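Side-chain contacts in shikimate dehydrogenase (Listeria monocytogenes, PDB 3TNL), which probably catalyses the reversible NADPH-linked reduction of 3-dehydroshikimate to shikimate, a step on the pathway to chorismate and the aromatic amino acids: residues 171-175 and 176-180; 251-254 and 255-259; 284-287 and 288-292. One frame throughout, in Å; residues are numbered along the deposited sequence. Where two conformers were deposited one is given.

Contact 1 of 3, residues 171-175 and 176-180; sequences IQAAL and DGVKE
Q172 crosses D176, one turn further on, at a slant and brings its amide NE2 up to the carboxylate oxygen OD1, at the point where the helix 164-175 runs out. NE2 donates to D176 OD1 over 2.9 Å in a nearly straight bond, with the acceptor close to the amide plane of Q172. The oxygen is met on its syn side but from 30° out of the carboxylate plane. Q172 gets there by keeping CG anti to its backbone N (chi1 -162°) and then bending at chi2, which turns the amide toward D176. Glutamine suits the place: it has both the length and the N-H to meet an acidic neighbour. The same two residues are tied through the backbone, D176 N to Q172 O at 2.8 Å.

Beyond D176 the chain leaves helical geometry at G177, whose positive phi (108°) would press a CB against the preceding carbonyl oxygen and so calls for glycine. G177 N reaches A174 O from above the carbonyl plane, while V178 N bonds A173 O at 3.0 Å. V178 then turns back on the helix, its CG2 3.8 Å from A173 CB; the small alanine lets the branched valine come close, and M142 of helix 137-147 touches both. A water donates to A174 O and V178 O, linking the last turn to the departing chain. Positive-phi glycine, two bonds back and an apolar contact make a Schellman motif, here ending the helix that follows the glycine-rich NAD-binding loop of the Rossmann fold.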
loop_
_atom_site.group_PDB
_atom_site.type_symbol
_atom_site.label_atom_id
_atom_site.label_comp_id
_atom_site.label_asym_id
_atom_site.label_seq_id
_atom_site.Cartn_x
_atom_site.Cartn_y
_atom_site.Cartn_z
ATOM N N ILE B 171 32.438 -0.694 2.239
ATOM C CA ILE B 171 32.208 -0.875 3.673
ATOM C C ILE B 171 31.900 -2.320 3.960
ATOM O O ILE B 171 32.530 -2.942 4.811
ATOM C CB ILE B 171 31.034 0.009 4.165
ATOM C CG1 ILE B 171 31.435 1.474 4.107
ATOM C CG2 ILE B 171 30.636 -0.343 5.606
ATOM C CD1 ILE B 171 32.580 1.819 5.017
ATOM N N GLN B 172 30.956 -2.872 3.221
ATOM C CA GLN B 172 30.552 -4.288 3.463
ATOM C C GLN B 172 31.723 -5.265 3.234
ATOM O O GLN B 172 31.941 -6.209 4.001
ATOM C CB GLN B 172 29.347 -4.748 2.633
ATOM C CG GLN B 172 28.739 -5.987 3.230
ATOM C CD GLN B 172 28.109 -5.706 4.597
ATOM O OE1 GLN B 172 27.217 -4.866 4.709
ATOM N NE2 GLN B 172 28.585 -6.398 5.637
ATOM N N ALA B 173 32.494 -5.015 2.182
ATOM C CA ALA B 173 33.639 -5.867 1.875
ATOM C C ALA B 173 34.611 -5.832 3.057
ATOM O O ALA B 173 35.084 -6.875 3.494
ATOM C CB ALA B 173 34.331 -5.400 0.590
ATOM N N ALA B 174 34.875 -4.637 3.599
ATOM C CA ALA B 174 35.778 -4.485 4.756
ATOM C C ALA B 174 35.230 -5.200 5.997
ATOM O O ALA B 174 35.981 -5.900 6.698
ATOM C CB ALA B 174 36.003 -3.044 5.068
ATOM N N LEU B 175 33.939 -5.010 6.269
ATOM C CA LEU B 175 33.289 -5.697 7.405
ATOM C C LEU B 175 33.314 -7.214 7.223
ATOM O O LEU B 175 33.400 -7.944 8.215
ATOM C CB LEU B 175 31.833 -5.217 7.570
ATOM C CG LEU B 175 31.658 -3.774 8.037
ATOM C CD1 LEU B 175 30.227 -3.340 7.950
ATOM C CD2 LEU B 175 32.223 -3.558 9.476
ATOM N N ASP B 176 33.254 -7.718 5.989
ATOM C CA ASP B 176 33.241 -9.145 5.702
ATOM C C ASP B 176 34.630 -9.795 5.644
ATOM O O ASP B 176 34.742 -10.994 5.406
ATOM C CB ASP B 176 32.545 -9.409 4.364
ATOM C CG ASP B 176 31.048 -9.125 4.400
ATOM O OD1 ASP B 176 30.539 -8.576 5.409
ATOM O OD2 ASP B 176 30.412 -9.421 3.363
ATOM N N GLY B 177 35.687 -9.023 5.757
ATOM C CA GLY B 177 37.017 -9.619 5.783
ATOM C C GLY B 177 37.926 -9.463 4.584
ATOM O O GLY B 177 38.943 -10.132 4.518
ATOM N N VAL B 178 37.552 -8.626 3.618
ATOM C CA VAL B 178 38.481 -8.308 2.539
ATOM C C VAL B 178 39.675 -7.615 3.226
ATOM O O VAL B 178 39.507 -6.734 4.073
ATOM C CB VAL B 178 37.792 -7.463 1.488
ATOM C CG1 VAL B 178 38.797 -6.839 0.540
ATOM C CG2 VAL B 178 36.759 -8.334 0.763
ATOM N N LYS B 179 40.887 -7.977 2.831
ATOM C CA LYS B 179 42.105 -7.495 3.512
ATOM C C LYS B 179 42.534 -6.084 3.146
ATOM O O LYS B 179 43.032 -5.337 3.996
ATOM C CB LYS B 179 43.268 -8.474 3.247
ATOM C CG LYS B 179 44.597 -8.169 3.964
ATOM C CD LYS B 179 45.744 -9.054 3.431
ATOM C CE LYS B 179 47.008 -8.838 4.251
ATOM N NZ LYS B 179 47.363 -7.407 4.325
ATOM N N GLU B 180 42.357 -5.732 1.876
ATOM C CA GLU B 180 42.776 -4.428 1.382
ATOM C C GLU B 180 41.818 -3.966 0.313
ATOM O O GLU B 180 41.353 -4.787 -0.479
ATOM C CB GLU B 180 44.145 -4.568 0.699
ATOM C CG GLU B 180 45.248 -5.213 1.515
ATOM C CD GLU B 180 46.520 -5.388 0.680
ATOM O OE1 GLU B 180 46.612 -6.408 -0.065
ATOM O OE2 GLU B 180 47.438 -4.536 0.853
HETATM O O HOH W 1 38.560 -6.729 6.574
#

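Contact 2 of 3, residues 251-254 and 255-259; sequences DMLR and PELIV
R254 to L257 form a type I beta turn, which leads the chain from a short 3-10 segment into strand 258-261 of the parallel Rossmann sheet. L257 N closes the turn on R254 O at 3.1 Å, approaching from above the carbonyl plane, 51° out of it. P255 fits the second position of the turn, since its ring holds phi at -63°, a value the type I turn requires, and it has no N-H to spend there.

Across the turn, L257 is directed at the incoming chain and meets L253 at an oblique angle through one methyl each, CD2 to CD2 at 3.7 Å. L257 sends CG anti to its backbone N (chi1 178°), which brings this branch back over the incoming chain. Further along, V259 CG2 lies a looser 4.4 Å from L253 CD2. Leucine and valine suit this buried side of the strand entry, where helix 270-277 covers L253 and V259 and I224 of helix 217-226 packs on L257.

R254 runs at about a right angle to L257, extended from CG to NE, and lays one face of its guanidinium over L257 CB, which sits 4.1 Å above the plane and toward the rim. The polar end is fixed from elsewhere: NH1 donates to I224 O and NH2 to S227 O, so the arginine pins the turn to the end of helix 217-226 and the residues after it. Arginine can do both at once, having a flat, poorly hydrated face that can lie on CB and N-H groups round its edge. The charges of R254 and E256 are not in direct contact. A water in the guanidinium plane joins them, accepting from R254 NE at 2.9 Å and donating to E256 OE1 at 2.6 Å.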
loop_
_atom_site.group_PDB
_atom_site.type_symbol
_atom_site.label_atom_id
_atom_site.label_comp_id
_atom_site.label_asym_id
_atom_site.label_seq_id
_atom_site.Cartn_x
_atom_site.Cartn_y
_atom_site.Cartn_z
ATOM N N ASP B 251 46.407 -4.418 -20.866
ATOM C CA ASP B 251 47.549 -5.108 -20.247
ATOM C C ASP B 251 47.640 -4.898 -18.733
ATOM O O ASP B 251 48.551 -5.441 -18.074
ATOM C CB ASP B 251 48.870 -4.749 -20.935
ATOM C CG ASP B 251 49.281 -3.310 -20.715
ATOM O OD1 ASP B 251 50.284 -2.887 -21.346
ATOM O OD2 ASP B 251 48.690 -2.576 -19.907
ATOM N N MET B 252 46.684 -4.170 -18.167
ATOM C CA MET B 252 46.565 -4.052 -16.702
ATOM C C MET B 252 45.826 -5.286 -16.152
ATOM O O MET B 252 45.862 -5.560 -14.946
ATOM C CB MET B 252 45.846 -2.771 -16.239
ATOM C CG MET B 252 46.614 -1.571 -16.546
ATOM S SD MET B 252 45.727 -0.127 -16.004
ATOM C CE MET B 252 46.961 1.155 -16.378
ATOM N N LEU B 253 45.174 -6.053 -17.034
ATOM C CA LEU B 253 44.420 -7.239 -16.642
ATOM C C LEU B 253 45.283 -8.488 -16.867
ATOM O O LEU B 253 46.323 -8.426 -17.526
ATOM C CB LEU B 253 43.122 -7.310 -17.450
ATOM C CG LEU B 253 42.260 -6.056 -17.523
ATOM C CD1 LEU B 253 40.933 -6.342 -18.267
ATOM C CD2 LEU B 253 41.943 -5.555 -16.160
ATOM N N ARG B 254 44.863 -9.614 -16.292
ATOM C CA ARG B 254 45.535 -10.903 -16.437
ATOM C C ARG B 254 44.481 -11.975 -16.304
ATOM O O ARG B 254 43.433 -11.740 -15.707
ATOM C CB ARG B 254 46.640 -11.097 -15.411
ATOM C CG ARG B 254 46.126 -11.151 -13.948
ATOM C CD ARG B 254 47.243 -11.117 -12.942
ATOM N NE ARG B 254 46.724 -11.348 -11.597
ATOM C CZ ARG B 254 46.105 -10.429 -10.855
ATOM N NH1 ARG B 254 45.876 -9.217 -11.333
ATOM N NH2 ARG B 254 45.672 -10.789 -9.655
ATOM N N PRO B 255 44.763 -13.190 -16.806
ATOM C CA PRO B 255 43.728 -14.210 -16.826
ATOM C C PRO B 255 43.185 -14.674 -15.472
ATOM O O PRO B 255 42.037 -15.088 -15.393
ATOM C CB PRO B 255 44.394 -15.354 -17.583
ATOM C CG PRO B 255 45.387 -14.740 -18.415
ATOM C CD PRO B 255 45.920 -13.583 -17.620
ATOM N N GLU B 256 43.977 -14.567 -14.408
ATOM C CA GLU B 256 43.523 -14.991 -13.087
ATOM C C GLU B 256 42.633 -13.983 -12.385
ATOM O O GLU B 256 41.937 -14.324 -11.436
ATOM C CB GLU B 256 44.732 -15.317 -12.172
ATOM C CG GLU B 256 45.461 -16.568 -12.592
ATOM C CD GLU B 256 46.571 -16.998 -11.638
ATOM O OE1 GLU B 256 46.841 -16.281 -10.643
ATOM O OE2 GLU B 256 47.162 -18.078 -11.888
ATOM N N LEU B 257 42.646 -12.747 -12.872
ATOM C CA LEU B 257 41.867 -11.694 -12.245
ATOM C C LEU B 257 40.365 -11.853 -12.491
ATOM O O LEU B 257 39.962 -12.318 -13.557
ATOM C CB LEU B 257 42.282 -10.349 -12.869
ATOM C CG LEU B 257 41.588 -9.077 -12.437
ATOM C CD1 LEU B 257 41.918 -8.744 -11.011
ATOM C CD2 LEU B 257 42.032 -7.892 -13.343
ATOM N N ILE B 258 39.563 -11.465 -11.509
ATOM C CA ILE B 258 38.101 -11.398 -11.646
ATOM C C ILE B 258 37.787 -9.961 -11.944
ATOM O O ILE B 258 38.236 -9.068 -11.197
ATOM C CB ILE B 258 37.393 -11.772 -10.335
ATOM C CG1 ILE B 258 37.766 -13.199 -9.956
ATOM C CG2 ILE B 258 35.868 -11.654 -10.490
ATOM C CD1 ILE B 258 37.554 -13.449 -8.441
ATOM N N VAL B 259 36.987 -9.703 -12.981
ATOM C CA VAL B 259 36.548 -8.328 -13.275
ATOM C C VAL B 259 35.024 -8.300 -13.096
ATOM O O VAL B 259 34.286 -9.108 -13.679
ATOM C CB VAL B 259 36.979 -7.840 -14.667
ATOM C CG1 VAL B 259 36.472 -6.411 -14.893
ATOM C CG2 VAL B 259 38.508 -7.902 -14.773
HETATM O O HOH W 2 47.562 -13.781 -10.316
#

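Contact 3 of 3, residues 284-287 and 288-292; sequences NGLG and MMLWQ. With NAD (nicotinamide-adenine-dinucleotide), chain H.
M288 and M289 leave the first turn of helix 286-301 in different directions, both beside the nicotinamide amide of NAD. M288 is fully extended, with CG anti to the backbone N (chi1 174°), and runs alongside the cofactor: SD lies 3.7 Å from NAD C7N and CE 3.8 Å from NAD C4N. An unbranched methionine can lie along the flat nicotinamide in this way, and M288 also touches D137, a probable shikimate-binding residue. M289 brings its CB near NAD O7N, then bends at chi2 away from the turn toward Y264. L286 and L290, one turn apart, cross obliquely away from the cofactor, CG to CD1 at 4.1 Å. The W291 ring turns its edge to G287 O, with CD1 3.1 Å from that oxygen.

N284 starts the helix as an Asx turn, its OD1 accepting from L286 N. G285 is the N-cap, and a side chain there would collide with the carboxamide. Its O takes two N-H groups, from M289 N at 3.2 Å and from NAD N7N at 2.9 Å. One carbonyl thus ties the cofactor to the helix start, which would restrain the rotation of the carboxamide.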
loop_
_atom_site.group_PDB
_atom_site.type_symbol
_atom_site.label_atom_id
_atom_site.label_comp_id
_atom_site.label_asym_id
_atom_site.label_seq_id
_atom_site.Cartn_x
_atom_site.Cartn_y
_atom_site.Cartn_z
ATOM N N ASN B 284 28.723 -9.557 -14.097
ATOM C CA ASN B 284 27.951 -8.310 -14.149
ATOM C C ASN B 284 27.144 -8.129 -12.865
ATOM O O ASN B 284 27.262 -8.921 -11.935
ATOM C CB ASN B 284 27.071 -8.190 -15.430
ATOM C CG ASN B 284 25.904 -9.115 -15.441
ATOM O OD1 ASN B 284 25.463 -9.611 -14.390
ATOM N ND2 ASN B 284 25.364 -9.370 -16.656
ATOM N N GLY B 285 26.331 -7.078 -12.805
ATOM C CA GLY B 285 25.604 -6.736 -11.585
ATOM C C GLY B 285 24.271 -7.422 -11.339
ATOM O O GLY B 285 23.597 -7.068 -10.380
ATOM N N LEU B 286 23.897 -8.389 -12.154
ATOM C CA LEU B 286 22.558 -9.042 -12.007
ATOM C C LEU B 286 22.430 -9.767 -10.666
ATOM O O LEU B 286 21.441 -9.595 -9.956
ATOM C CB LEU B 286 22.235 -9.977 -13.160
ATOM C CG LEU B 286 20.807 -10.550 -13.124
ATOM C CD1 LEU B 286 19.760 -9.463 -13.271
ATOM C CD2 LEU B 286 20.653 -11.572 -14.219
ATOM N N GLY B 287 23.459 -10.500 -10.290
ATOM C CA GLY B 287 23.473 -11.209 -8.997
ATOM C C GLY B 287 23.344 -10.240 -7.816
ATOM O O GLY B 287 22.591 -10.518 -6.848
ATOM N N MET B 288 24.027 -9.100 -7.877
ATOM C CA MET B 288 23.938 -8.097 -6.845
ATOM C C MET B 288 22.483 -7.662 -6.659
ATOM O O MET B 288 21.985 -7.520 -5.523
ATOM C CB MET B 288 24.781 -6.881 -7.204
ATOM C CG MET B 288 24.638 -5.726 -6.256
ATOM S SD MET B 288 25.766 -4.359 -6.647
ATOM C CE MET B 288 25.405 -3.165 -5.381
ATOM N N MET B 289 21.802 -7.443 -7.777
ATOM C CA MET B 289 20.405 -7.017 -7.756
ATOM C C MET B 289 19.518 -8.081 -7.106
ATOM O O MET B 289 18.689 -7.761 -6.235
ATOM C CB MET B 289 19.938 -6.649 -9.166
ATOM C CG MET B 289 18.506 -6.168 -9.279
ATOM S SD MET B 289 17.322 -7.537 -9.380
ATOM C CE MET B 289 15.756 -6.642 -9.508
ATOM N N LEU B 290 19.714 -9.334 -7.507
ATOM C CA LEU B 290 18.898 -10.422 -7.004
ATOM C C LEU B 290 19.118 -10.683 -5.522
ATOM O O LEU B 290 18.152 -10.842 -4.780
ATOM C CB LEU B 290 19.186 -11.680 -7.796
ATOM C CG LEU B 290 18.655 -11.640 -9.223
ATOM C CD1 LEU B 290 19.303 -12.762 -9.979
ATOM C CD2 LEU B 290 17.130 -11.730 -9.290
ATOM N N TRP B 291 20.383 -10.705 -5.100
ATOM C CA TRP B 291 20.703 -11.060 -3.721
ATOM C C TRP B 291 20.416 -9.957 -2.744
ATOM O O TRP B 291 20.155 -10.233 -1.573
ATOM C CB TRP B 291 22.120 -11.629 -3.587
ATOM C CG TRP B 291 22.212 -12.992 -4.231
ATOM C CD1 TRP B 291 22.760 -13.303 -5.443
ATOM C CD2 TRP B 291 21.686 -14.214 -3.700
ATOM N NE1 TRP B 291 22.615 -14.650 -5.696
ATOM C CE2 TRP B 291 21.961 -15.229 -4.639
ATOM C CE3 TRP B 291 21.013 -14.547 -2.520
ATOM C CZ2 TRP B 291 21.595 -16.551 -4.433
ATOM C CZ3 TRP B 291 20.658 -15.865 -2.307
ATOM C CH2 TRP B 291 20.938 -16.859 -3.272
ATOM N N GLN B 292 20.448 -8.721 -3.197
ATOM C CA GLN B 292 20.054 -7.643 -2.276
ATOM C C GLN B 292 18.526 -7.763 -2.012
ATOM O O GLN B 292 18.036 -7.522 -0.907
ATOM C CB GLN B 292 20.462 -6.247 -2.749
ATOM C CG GLN B 292 19.665 -5.610 -3.810
ATOM C CD GLN B 292 20.211 -4.207 -4.146
ATOM O OE1 GLN B 292 21.183 -4.072 -4.876
ATOM N NE2 GLN B 292 19.590 -3.181 -3.592
HETATM P PA NAD H . 26.106 7.625 -7.668
HETATM O O1A NAD H . 25.468 8.759 -8.467
HETATM O O2A NAD H . 25.829 7.549 -6.179
HETATM O O5B NAD H . 27.697 7.613 -7.971
HETATM C C5B NAD H . 28.265 7.789 -9.269
HETATM C C4B NAD H . 29.732 7.341 -9.252
HETATM O O4B NAD H . 30.223 7.294 -10.601
HETATM C C3B NAD H . 30.640 8.351 -8.580
HETATM O O3B NAD H . 31.759 7.630 -8.003
HETATM C C2B NAD H . 31.150 9.225 -9.701
HETATM O O2B NAD H . 32.422 9.801 -9.437
HETATM C C1B NAD H . 31.267 8.217 -10.825
HETATM N N9A NAD H . 31.184 8.731 -12.197
HETATM C C8A NAD H . 30.047 9.124 -12.818
HETATM N N7A NAD H . 30.330 9.468 -14.091
HETATM C C5A NAD H . 31.654 9.289 -14.323
HETATM C C6A NAD H . 32.531 9.448 -15.376
HETATM N N6A NAD H . 32.093 9.873 -16.565
HETATM N N1A NAD H . 33.833 9.117 -15.230
HETATM C C2A NAD H . 34.306 8.676 -14.038
HETATM N N3A NAD H . 33.514 8.498 -12.957
HETATM C C4A NAD H . 32.196 8.785 -13.055
HETATM O O3 NAD H . 25.649 6.281 -8.405
HETATM P PN NAD H . 25.359 4.846 -7.740
HETATM O O1N NAD H . 23.966 4.766 -7.167
HETATM O O2N NAD H . 26.561 4.426 -6.892
HETATM O O5D NAD H . 25.277 3.870 -9.020
HETATM C C5D NAD H . 26.442 3.681 -9.813
HETATM C C4D NAD H . 26.107 2.515 -10.722
HETATM O O4D NAD H . 25.741 1.378 -9.921
HETATM C C3D NAD H . 24.905 2.822 -11.601
HETATM O O3D NAD H . 25.219 2.440 -12.944
HETATM C C2D NAD H . 23.787 1.963 -11.034
HETATM O O2D NAD H . 22.790 1.609 -12.019
HETATM C C1D NAD H . 24.564 0.773 -10.487
HETATM N N1N NAD H . 23.921 0.008 -9.416
HETATM C C2N NAD H . 23.704 -1.310 -9.581
HETATM C C3N NAD H . 23.114 -2.066 -8.573
HETATM C C7N NAD H . 22.863 -3.531 -8.727
HETATM O O7N NAD H . 22.014 -4.007 -7.975
HETATM N N7N NAD H . 23.573 -4.252 -9.621
HETATM C C4N NAD H . 22.740 -1.435 -7.376
HETATM C C5N NAD H . 22.980 -0.072 -7.227
HETATM C C6N NAD H . 23.572 0.640 -8.270
HETATM O O HOH W 3 26.507 -9.367 -9.278
#

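Along the chain the three contacts come in series, and none touches another. Contacts 1 and 2 both serve the six-stranded parallel Rossmann sheet: contact 1 leads from helix 164-175 into strand 180-185, and contact 2 leads into strand 258-261. Contact 3 follows the outermost strand 281-283 and opens helix 286-301. Their centres lie about 21 Å (1 and 2), about 18 Å (1 and 3) and about 22 Å (2 and 3) apart. Contacts 1 and 2 shape connections of the nucleotide-binding domain away from the nicotinamide, whereas contact 3, its centre about 8 Å from the chain centre, meets the cofactor directly, beside residues thought to bind shikimate.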